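Local coordinates for GDP-perosamine synthase (Caulobacter crescentus, PDB 3BN1), which catalyses the pyridoxal phosphate-dependent transfer of an amino group from L-glutamate to GDP-4-keto-6-deoxy-D-mannose, making GDP-perosamine for lipopolysaccharide O-antigen, at residues D17-E20 / R21-L25; V24-C27 / M28-W32; V36-F39 / I40-E44; R169-K172 / S173-G177; R233-N236 / I237-A240. All blocks are in the same frame, centred on the assembly; numbering follows the deposited sequence.

Contact 1: D17-E20 / R21-L25; sequences DGNE and RDYVL
Asn19 lies over one face of the Tyr23 ring at the start of helix 20-30. Its CB stands 3.6 Å from the ring centroid, only 19° off the normal, a CH-pi contact displaced toward the rim on the CE1-CZ side. Beyond CB the amide turns along the ring toward the phenol oxygen, its plane 41° from that of the ring. Asn19 ND2 donates to Tyr23 OH at 3.2 Å, a bent bond and a doubtful one, because Tyr23 OH is too close to an atom elsewhere in the model.

Beneath this pair the backbone sets the spacing. Tyr23 N binds Asn19 O at 2.8 Å, and Val24 N binds Glu20 O, also at 2.8 Å. Asn19 occupies the N-cap position, but its side chain makes no capping bond. Glu20 has CG anti to its carbonyl carbon (chi1 -62°) and bends at chi2, bringing the carboxylate back toward the preceding loop, where OE1 accepts from Gly18 N at 3.0 Å. A water probably donates to the same OE1 and accepts from Arg21 N at 2.9 Å, while OE2 is taken by Gln245.

Farther out, Arg21 pairs with Asp29 of the second subunit. The carboxylate of Glu20, close to the first turn and gripped by several donors, is probably held as an anion that the positive end of the helix dipole would help to stabilise.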
# COMPACT_ATOMS: atom_id res chain seq x y z
N ASP A 17 9.15 14.79 17.68
CA ASP A 17 9.73 15.93 18.37
C ASP A 17 10.87 16.62 17.61
O ASP A 17 11.71 17.29 18.21
CB ASP A 17 10.20 15.50 19.76
CG ASP A 17 11.41 14.59 19.72
OD1 ASP A 17 11.71 14.01 18.65
OD2 ASP A 17 12.08 14.46 20.76
N GLY A 18 10.83 16.47 16.28
CA GLY A 18 11.75 17.07 15.32
C GLY A 18 10.95 17.97 14.34
O GLY A 18 9.97 18.64 14.74
N ASN A 19 11.38 17.95 13.06
CA ASN A 19 10.80 18.69 11.94
C ASN A 19 9.62 18.08 11.16
O ASN A 19 9.37 18.45 10.01
CB ASN A 19 11.90 18.90 10.90
CG ASN A 19 12.94 19.85 11.40
OD1 ASN A 19 12.65 20.69 12.25
ND2 ASN A 19 14.17 19.62 11.00
N GLU A 20 8.92 17.10 11.74
CA GLU A 20 7.84 16.39 11.05
C GLU A 20 6.74 17.34 10.57
O GLU A 20 6.39 17.41 9.38
CB GLU A 20 7.31 15.25 11.97
CG GLU A 20 8.42 14.19 12.28
CD GLU A 20 9.08 14.41 13.64
OE1 GLU A 20 8.78 15.48 14.27
OE2 GLU A 20 9.89 13.53 14.07
N ARG A 21 6.29 18.15 11.53
CA ARG A 21 5.25 19.13 11.28
C ARG A 21 5.78 20.06 10.21
O ARG A 21 5.19 20.17 9.13
CB ARG A 21 4.91 19.87 12.56
CG ARG A 21 3.53 20.49 12.63
CD ARG A 21 3.51 21.69 13.64
NE ARG A 21 2.18 21.99 14.21
CZ ARG A 21 1.60 23.18 14.16
NH1 ARG A 21 0.38 23.39 14.65
NH2 ARG A 21 2.26 24.19 13.61
N ASP A 22 6.91 20.68 10.45
CA ASP A 22 7.47 21.57 9.43
C ASP A 22 7.52 20.95 8.02
O ASP A 22 7.02 21.56 7.06
CB ASP A 22 8.80 22.23 9.88
CG ASP A 22 9.58 22.88 8.71
OD1 ASP A 22 9.14 23.91 8.14
OD2 ASP A 22 10.67 22.39 8.37
N TYR A 23 8.13 19.78 7.87
CA TYR A 23 8.27 19.15 6.57
C TYR A 23 6.91 18.82 5.95
O TYR A 23 6.65 19.08 4.77
CB TYR A 23 9.15 17.91 6.69
CG TYR A 23 10.60 18.14 7.03
CD1 TYR A 23 11.09 19.40 7.29
CD2 TYR A 23 11.50 17.09 7.14
CE1 TYR A 23 12.43 19.59 7.60
CE2 TYR A 23 12.79 17.26 7.48
CZ TYR A 23 13.28 18.53 7.67
OH TYR A 23 14.60 18.78 7.96
N VAL A 24 6.00 18.30 6.77
CA VAL A 24 4.68 18.02 6.26
C VAL A 24 3.97 19.28 5.77
O VAL A 24 3.40 19.31 4.66
CB VAL A 24 3.85 17.28 7.33
CG1 VAL A 24 2.41 17.30 6.84
CG2 VAL A 24 4.41 15.82 7.42
N LEU A 25 3.98 20.31 6.60
CA LEU A 25 3.35 21.58 6.22
C LEU A 25 3.91 22.05 4.87
O LEU A 25 3.23 22.66 4.03
CB LEU A 25 3.61 22.62 7.31
CG LEU A 25 2.55 22.56 8.41
CD1 LEU A 25 2.80 23.68 9.42
CD2 LEU A 25 1.05 22.57 7.90
O HOH W 1 7.09 17.48 14.24

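Contact 2: V24-C27 / M28-W32; sequences VLEC and MDTTW
The carbonyl of Glu26 accepts from the backbone of Thr30, Thr30 N lying 2.9 Å from Glu26 O. The Thr30 hydroxyl appears to add a second bond to the same oxygen, although the modelled separation of OG1 from Glu26 O is very short and therefore doubtful. The rotamer fits such a double grip: with chi1 at 47°, OG1 sits between the backbone N and the carbonyl carbon and is turned back toward the preceding helical turn.

One residue earlier, Asp29 N donates to Leu25 O at 2.7 Å, and before that Met28 N reaches Val24 O at 2.9 Å. The side chain of Asp29 folds back beside the same Leu25 carbonyl, with CB 3.2 Å from Leu25 O, but its charged end serves Arg21 of the second subunit. Glu26 likewise sends its carboxylate to Arg38.

Packing follows the buried side of the helix. With CG anti to the carbonyl carbon (chi1 -65°), Met28 CG lies 3.5 Å from Val24 O and 4.4 Å from Val24 CG1. Cys27 CB meets Trp32 O at 3.1 Å as the chain turns after the helix; Trp32 O also accepts from Asn236 ND2. Helices 236-247 and 38-51 cover Cys27, while Val24 of the second subunit packs on Met28.

Thr31 leaves helical geometry with a positive phi of 75°, as is common where an alpha-helix gives way to a turn. The arrangement is that of a helix C-terminus at the dimer interface, with a threonine hydroxyl probably bonded to the carbonyl four residues back.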
# COMPACT_ATOMS: atom_id res chain seq x y z
N VAL A 24 6.00 18.30 6.77
CA VAL A 24 4.68 18.02 6.26
C VAL A 24 3.97 19.28 5.77
O VAL A 24 3.40 19.31 4.66
CB VAL A 24 3.85 17.28 7.33
CG1 VAL A 24 2.41 17.30 6.84
CG2 VAL A 24 4.41 15.82 7.42
N LEU A 25 3.98 20.31 6.60
CA LEU A 25 3.35 21.58 6.22
C LEU A 25 3.91 22.05 4.87
O LEU A 25 3.23 22.66 4.03
CB LEU A 25 3.61 22.62 7.31
CG LEU A 25 2.55 22.56 8.41
CD1 LEU A 25 2.80 23.68 9.42
CD2 LEU A 25 1.05 22.57 7.90
N GLU A 26 5.20 21.81 4.66
CA GLU A 26 5.79 22.21 3.37
C GLU A 26 5.15 21.43 2.24
O GLU A 26 4.90 22.00 1.15
CB GLU A 26 7.30 21.99 3.36
CG GLU A 26 7.93 22.40 2.02
CD GLU A 26 9.36 21.91 1.85
OE1 GLU A 26 10.10 21.98 2.87
OE2 GLU A 26 9.70 21.41 0.75
N CYS A 27 4.88 20.15 2.47
CA CYS A 27 4.29 19.36 1.37
C CYS A 27 2.92 19.94 1.10
O CYS A 27 2.49 19.99 -0.02
CB CYS A 27 4.08 17.87 1.66
SG CYS A 27 5.55 16.91 2.05
N MET A 28 2.20 20.27 2.16
CA MET A 28 0.87 20.78 1.96
C MET A 28 0.93 22.15 1.24
O MET A 28 0.06 22.53 0.43
CB MET A 28 0.23 21.09 3.34
CG MET A 28 -0.05 19.96 4.31
SD MET A 28 -1.00 18.59 3.47
CE MET A 28 -2.63 19.41 3.44
N ASP A 29 1.87 22.97 1.67
CA ASP A 29 1.92 24.34 1.17
C ASP A 29 2.39 24.39 -0.26
O ASP A 29 2.05 25.31 -0.99
CB ASP A 29 2.80 25.21 2.07
CG ASP A 29 2.07 25.62 3.34
OD1 ASP A 29 0.82 25.61 3.29
OD2 ASP A 29 2.73 25.93 4.36
N THR A 30 3.19 23.41 -0.65
CA THR A 30 3.67 23.35 -2.04
C THR A 30 2.81 22.46 -2.92
O THR A 30 3.02 22.40 -4.10
CB THR A 30 5.07 22.79 -2.10
OG1 THR A 30 5.12 21.61 -1.28
CG2 THR A 30 6.05 23.88 -1.60
N THR A 31 1.85 21.80 -2.28
CA THR A 31 0.93 20.84 -2.89
C THR A 31 1.51 19.47 -3.23
O THR A 31 0.76 18.60 -3.66
CB THR A 31 0.04 21.49 -3.97
OG1 THR A 31 0.85 21.83 -5.10
CG2 THR A 31 -0.61 22.76 -3.41
N TRP A 32 2.81 19.25 -2.99
CA TRP A 32 3.47 17.95 -3.27
C TRP A 32 3.05 16.90 -2.17
O TRP A 32 3.75 16.73 -1.18
CB TRP A 32 4.99 18.07 -3.21
CG TRP A 32 5.41 18.81 -4.35
CD1 TRP A 32 5.74 20.12 -4.38
CD2 TRP A 32 5.36 18.36 -5.69
NE1 TRP A 32 5.98 20.49 -5.67
CE2 TRP A 32 5.75 19.43 -6.49
CE3 TRP A 32 5.08 17.13 -6.28
CZ2 TRP A 32 5.89 19.30 -7.87
CZ3 TRP A 32 5.20 17.01 -7.65
CH2 TRP A 32 5.60 18.09 -8.44

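Contact 3: V36-F39 / I40-E44; sequences VGRF and IVEFE
Ile40 reaches back from the first turn of helix 38-51 to Val36 and Gly37. Its CG1 branch, extended with CG1 anti to the carbonyl carbon, sets CD1 3.7 Å from Val36 N, while Ile40 N makes a weak bond to Gly37 O at 3.3 Å. Gly37 is the N-cap residue, and its phi of 147° is accessible because it carries no side chain to collide with the preceding carbonyl.

Val41 lies beside the Arg38 carbonyl, but the fit there is too close in the model to carry weight. Glu42 then supplies the main side-chain interaction, one turn on from Arg38. Its OE1 accepts from Arg38 NE at 2.7 Å, a salt bridge with an N-H...O angle of 158°, and more weakly from NH2 at 3.4 Å. The oxygen lies close to the guanidinium plane, whereas NE approaches from above the carboxylate, the two planes being 79° apart. Phe39 CE1 stands 3.1 Å above the Arg38 guanidinium plane, offset toward its rim, while Glu42 OE1 meets the group at its edge. Glu42 OE1 is also 3.9 Å from Phe39 CD1.

Phe43 N closes the turn on Phe39 O at 2.6 Å, and Glu44 N bonds to Ile40 O. Beyond the helix, Glu44 OE2 is held by Arg213, Arg210 and Ala58 N.

Arg38 also bridges to Glu26 of helix 20-30 and lies against Tyr23 as a cation-pi partner. Phe39 packs from helix 38-51 against helices 20-30 and 236-247, while Phe43 turns to Phe184, just beyond strand 179-183.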
# COMPACT_ATOMS: atom_id res chain seq x y z
N VAL A 36 5.36 11.66 -5.40
CA VAL A 36 6.49 12.26 -6.10
C VAL A 36 6.84 13.45 -5.24
O VAL A 36 5.95 14.04 -4.61
CB VAL A 36 6.28 12.66 -7.60
CG1 VAL A 36 5.58 11.57 -8.38
CG2 VAL A 36 5.58 14.00 -7.76
N GLY A 37 8.14 13.73 -5.15
CA GLY A 37 8.66 14.90 -4.43
C GLY A 37 10.03 14.79 -3.70
O GLY A 37 10.58 13.71 -3.53
N ARG A 38 10.54 15.93 -3.25
CA ARG A 38 11.84 16.05 -2.57
C ARG A 38 12.05 15.10 -1.39
O ARG A 38 13.08 14.43 -1.25
CB ARG A 38 12.10 17.51 -2.08
CG ARG A 38 12.03 17.73 -0.52
CD ARG A 38 12.41 19.13 0.13
NE ARG A 38 13.08 18.91 1.42
CZ ARG A 38 13.23 19.80 2.41
NH1 ARG A 38 12.76 21.03 2.28
NH2 ARG A 38 13.85 19.48 3.56
N PHE A 39 11.09 15.09 -0.48
CA PHE A 39 11.27 14.27 0.71
C PHE A 39 11.54 12.80 0.39
O PHE A 39 12.38 12.14 1.03
CB PHE A 39 10.08 14.48 1.63
CG PHE A 39 10.00 15.87 2.19
CD1 PHE A 39 11.02 16.38 3.00
CD2 PHE A 39 8.92 16.68 1.95
CE1 PHE A 39 10.93 17.64 3.57
CE2 PHE A 39 8.83 17.94 2.51
CZ PHE A 39 9.85 18.42 3.31
N ILE A 40 10.81 12.26 -0.59
CA ILE A 40 11.02 10.86 -0.98
C ILE A 40 12.51 10.57 -1.31
O ILE A 40 13.19 9.65 -0.77
CB ILE A 40 10.01 10.40 -2.10
CG1 ILE A 40 8.60 10.87 -1.76
CG2 ILE A 40 10.05 8.90 -2.23
CD1 ILE A 40 7.52 10.36 -2.73
N VAL A 41 13.04 11.37 -2.22
CA VAL A 41 14.41 11.16 -2.62
C VAL A 41 15.37 11.46 -1.41
O VAL A 41 16.38 10.76 -1.22
CB VAL A 41 14.68 12.07 -3.84
CG1 VAL A 41 14.73 13.53 -3.41
CG2 VAL A 41 15.90 11.62 -4.63
N GLU A 42 15.06 12.51 -0.65
CA GLU A 42 15.92 12.85 0.49
C GLU A 42 15.91 11.77 1.55
O GLU A 42 16.95 11.36 2.06
CB GLU A 42 15.55 14.17 1.14
CG GLU A 42 15.83 15.35 0.23
CD GLU A 42 15.63 16.68 0.94
OE1 GLU A 42 14.72 16.75 1.79
OE2 GLU A 42 16.39 17.63 0.65
N PHE A 43 14.72 11.31 1.86
CA PHE A 43 14.58 10.24 2.84
C PHE A 43 15.27 8.97 2.35
O PHE A 43 16.07 8.35 3.08
CB PHE A 43 13.07 9.98 3.05
CG PHE A 43 12.78 9.01 4.17
CD1 PHE A 43 13.66 8.90 5.26
CD2 PHE A 43 11.65 8.18 4.11
CE1 PHE A 43 13.38 8.00 6.32
CE2 PHE A 43 11.39 7.24 5.17
CZ PHE A 43 12.25 7.16 6.26
N GLU A 44 15.10 8.62 1.07
CA GLU A 44 15.78 7.43 0.62
C GLU A 44 17.28 7.63 0.72
O GLU A 44 18.00 6.73 1.13
CB GLU A 44 15.38 7.00 -0.82
CG GLU A 44 13.88 6.54 -0.98
CD GLU A 44 13.50 6.21 -2.42
OE1 GLU A 44 14.10 6.87 -3.31
OE2 GLU A 44 12.62 5.32 -2.65

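Contact 4: R169-K172 / S173-G177; sequences RGKK and SGSLG
A type II beta turn carries the chain from Lys172 to Ser175, leading from the small hairpin strand 171-172 toward strand 179-183. Its carbonyl acceptor, Lys172 O, is bound twice by Ser175: by the backbone N at 3.2 Å, with the donor 36° above the carbonyl plane, and by OG at 2.6 Å, in that plane and on a lone pair. A chi1 of 55° places the hydroxyl between the backbone N and the carbonyl carbon, turned inward across the turn. Gly174, with phi at 98°, takes the third position, where a positive phi is expected.

A water links the same elements, accepting from Lys172 N at 3.1 Å and donating to Ser175 OG at 3.2 Å. Alongside, Lys171 CB lies 3.5 Å from Ser175 OG, and the Lys171 chain slants across Leu176, Lys171 CD meeting Leu176 CD2 at 3.9 Å.

Outside the turn, Glu158 on strand 155-159 accepts from the backbone N atoms of Gly174, Leu176 and Gly177, pinning the loop to the neighbouring strand of the large sheet. Gly174 O takes the hydroxyl of Thr199 on strand 196-200, while Lys172 reaches Tyr50 at the end of helix 38-51.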
# COMPACT_ATOMS: atom_id res chain seq x y z
N ARG A 169 28.62 -6.76 14.15
CA ARG A 169 30.01 -6.84 13.72
C ARG A 169 30.42 -5.79 12.68
O ARG A 169 31.02 -6.09 11.62
CB ARG A 169 30.32 -8.26 13.30
CG ARG A 169 30.06 -9.22 14.48
CD ARG A 169 30.34 -10.62 14.02
NE ARG A 169 30.02 -11.62 15.08
CZ ARG A 169 30.01 -12.96 14.91
NH1 ARG A 169 30.31 -13.52 13.73
NH2 ARG A 169 29.71 -13.78 15.92
N GLY A 170 30.07 -4.55 13.02
CA GLY A 170 30.40 -3.30 12.34
C GLY A 170 29.49 -2.81 11.22
O GLY A 170 29.80 -1.82 10.53
N LYS A 171 28.38 -3.52 11.05
CA LYS A 171 27.43 -3.22 9.96
C LYS A 171 26.06 -2.93 10.53
O LYS A 171 25.67 -3.55 11.50
CB LYS A 171 27.36 -4.45 9.08
CG LYS A 171 28.74 -4.79 8.39
CD LYS A 171 28.47 -5.90 7.38
CE LYS A 171 28.97 -5.50 6.00
NZ LYS A 171 27.81 -5.28 5.09
N LYS A 172 25.34 -2.03 9.89
CA LYS A 172 24.00 -1.67 10.32
C LYS A 172 23.01 -2.72 9.81
O LYS A 172 23.29 -3.39 8.80
CB LYS A 172 23.67 -0.34 9.65
CG LYS A 172 24.15 0.83 10.51
CD LYS A 172 23.07 1.38 11.44
CE LYS A 172 23.72 2.44 12.33
NZ LYS A 172 24.07 3.65 11.50
N SER A 173 21.88 -2.89 10.51
CA SER A 173 20.79 -3.76 9.99
C SER A 173 20.51 -3.16 8.58
O SER A 173 20.67 -1.95 8.35
CB SER A 173 19.50 -3.54 10.81
OG SER A 173 19.31 -2.13 10.98
N GLY A 174 20.13 -4.01 7.64
CA GLY A 174 19.82 -3.56 6.31
C GLY A 174 20.95 -3.73 5.32
O GLY A 174 20.69 -3.78 4.11
N SER A 175 22.19 -3.87 5.81
CA SER A 175 23.34 -3.98 4.89
C SER A 175 23.85 -5.40 4.80
O SER A 175 24.87 -5.61 4.12
CB SER A 175 24.56 -3.16 5.41
OG SER A 175 24.90 -3.54 6.74
N LEU A 176 23.21 -6.30 5.57
CA LEU A 176 23.70 -7.67 5.71
C LEU A 176 23.28 -8.70 4.67
O LEU A 176 24.11 -9.52 4.28
CB LEU A 176 23.36 -8.24 7.11
CG LEU A 176 23.86 -7.36 8.23
CD1 LEU A 176 22.85 -7.35 9.35
CD2 LEU A 176 25.27 -7.79 8.71
N GLY A 177 22.01 -8.75 4.28
CA GLY A 177 21.64 -9.77 3.28
C GLY A 177 21.73 -9.22 1.83
O GLY A 177 22.41 -8.24 1.52
O HOH W 2 26.62 -0.94 7.32

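Contact 5: R233-N236 / I237-A240; sequences RMTN and IQAA. With ACT (acetate ion), chain E.
The backbone bond from Ala239 N to Thr235 O, 2.9 Å long, opens helix 236-247, and Ala240 N follows with a bond to Asn236 O. Thr235, at the N-cap position, forms a capping box with Gln238. Its OG1 accepts from Gln238 N at 2.9 Å, nearly straight at 162°, while Gln238 OE1 in turn accepts from Thr235 N at 3.0 Å. That N-H reaches the amide oxygen from far above the carbonyl plane, 70° out of it. Thr235 OG1 also appears to donate to Gln238 OE1, though the modelled separation is very short and hence doubtful.

Torsions account for the fit. Thr235 holds OG1 at chi1 61°, facing the helix start, and Gln238 carries CG anti to its carbonyl carbon, the chain then extending back across the threonine at about a right angle. Gln238 NE2 is secured by Glu194 O. Met234 slants across Gln238, Met234 CG meeting Gln238 CB at 3.5 Å, and its SD touches Ala239 CB at 3.9 Å.

At the other end of the segment, the Arg233 side chain leads away from the helix toward the second subunit, where NE bridges to Glu194 of that chain. Arg233 NH2 donates to acetate O at 2.7 Å and NH1 to acetate OXT at 3.0 Å, at the guanidinium edge; Gln215 also holds this ion, probably from the crystallisation liquor.

With every touching residue buried, the box satisfies the N-H of the N-cap residue and that of Gln238 in the first turn, and accepting from Gln238 N probably restrains the threonine hydroxyl.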
# COMPACT_ATOMS: atom_id res chain seq x y z
N ARG A 233 4.10 2.68 -3.66
CA ARG A 233 4.91 3.88 -3.46
C ARG A 233 4.60 4.59 -2.17
O ARG A 233 3.44 4.67 -1.78
CB ARG A 233 4.59 4.90 -4.56
CG ARG A 233 4.74 4.31 -5.93
CD ARG A 233 4.21 5.31 -6.99
NE ARG A 233 2.74 5.38 -7.03
CZ ARG A 233 1.98 5.18 -8.12
NH1 ARG A 233 2.54 4.92 -9.30
NH2 ARG A 233 0.63 5.31 -8.05
N MET A 234 5.61 5.24 -1.61
CA MET A 234 5.44 6.06 -0.40
C MET A 234 5.00 7.49 -0.82
O MET A 234 5.47 7.98 -1.86
CB MET A 234 6.80 6.21 0.33
CG MET A 234 6.61 6.91 1.67
SD MET A 234 8.13 7.04 2.59
CE MET A 234 8.29 5.36 3.36
N THR A 235 4.15 8.15 -0.04
CA THR A 235 3.84 9.54 -0.33
C THR A 235 4.98 10.49 0.14
O THR A 235 5.81 10.15 1.01
CB THR A 235 2.57 10.04 0.37
OG1 THR A 235 2.69 9.97 1.83
CG2 THR A 235 1.38 9.32 -0.20
N ASN A 236 5.00 11.69 -0.44
CA ASN A 236 5.98 12.71 -0.08
C ASN A 236 5.70 13.11 1.36
O ASN A 236 6.63 13.50 2.08
CB ASN A 236 5.84 13.94 -1.00
CG ASN A 236 7.10 14.85 -1.02
OD1 ASN A 236 8.24 14.38 -1.02
ND2 ASN A 236 6.87 16.16 -1.11
N ILE A 237 4.44 13.07 1.79
CA ILE A 237 4.08 13.40 3.18
C ILE A 237 4.69 12.36 4.15
O ILE A 237 5.33 12.74 5.13
CB ILE A 237 2.50 13.47 3.40
CG1 ILE A 237 1.97 14.84 2.88
CG2 ILE A 237 2.21 13.30 4.91
CD1 ILE A 237 0.46 15.14 3.04
N GLN A 238 4.54 11.07 3.84
CA GLN A 238 5.13 10.03 4.69
C GLN A 238 6.66 10.18 4.68
O GLN A 238 7.30 9.99 5.69
CB GLN A 238 4.79 8.61 4.16
CG GLN A 238 3.30 8.22 4.25
CD GLN A 238 2.89 7.20 3.17
OE1 GLN A 238 2.26 7.57 2.20
NE2 GLN A 238 3.27 5.95 3.34
N ALA A 239 7.25 10.50 3.53
CA ALA A 239 8.73 10.62 3.49
C ALA A 239 9.18 11.83 4.30
O ALA A 239 10.29 11.86 4.88
CB ALA A 239 9.27 10.73 2.04
N ALA A 240 8.35 12.86 4.30
CA ALA A 240 8.70 14.07 5.05
C ALA A 240 8.78 13.70 6.54
O ALA A 240 9.80 13.96 7.20
CB ALA A 240 7.73 15.23 4.75
C ACT E . -0.90 5.34 -10.88
O ACT E . -1.22 4.66 -9.87
OXT ACT E . 0.39 5.44 -11.28
CH3 ACT E . -1.97 6.02 -11.70

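Contacts 1, 2, 3 and 5 form one cluster. Contacts 1 and 2 share helix 20-30, overlapping at Val24 and Leu25, and reach the second subunit, as contact 5 does. Contact 5 is the buried member; the others are partly buried, with charged side chains at their outer sides. Phe39 of contact 3 links them, meeting Tyr23, Cys27 and Asn236, so that helices 20-30, 38-51 and 236-247 converge on it. The chemistry changes with place: a CH-pi contact and a water at one helix start, a salt bridge at another, a capping box buried near the dimer interface. Contact 4 stands apart, its centre 23 Å or more from the rest, and is a beta turn beside the large sheet.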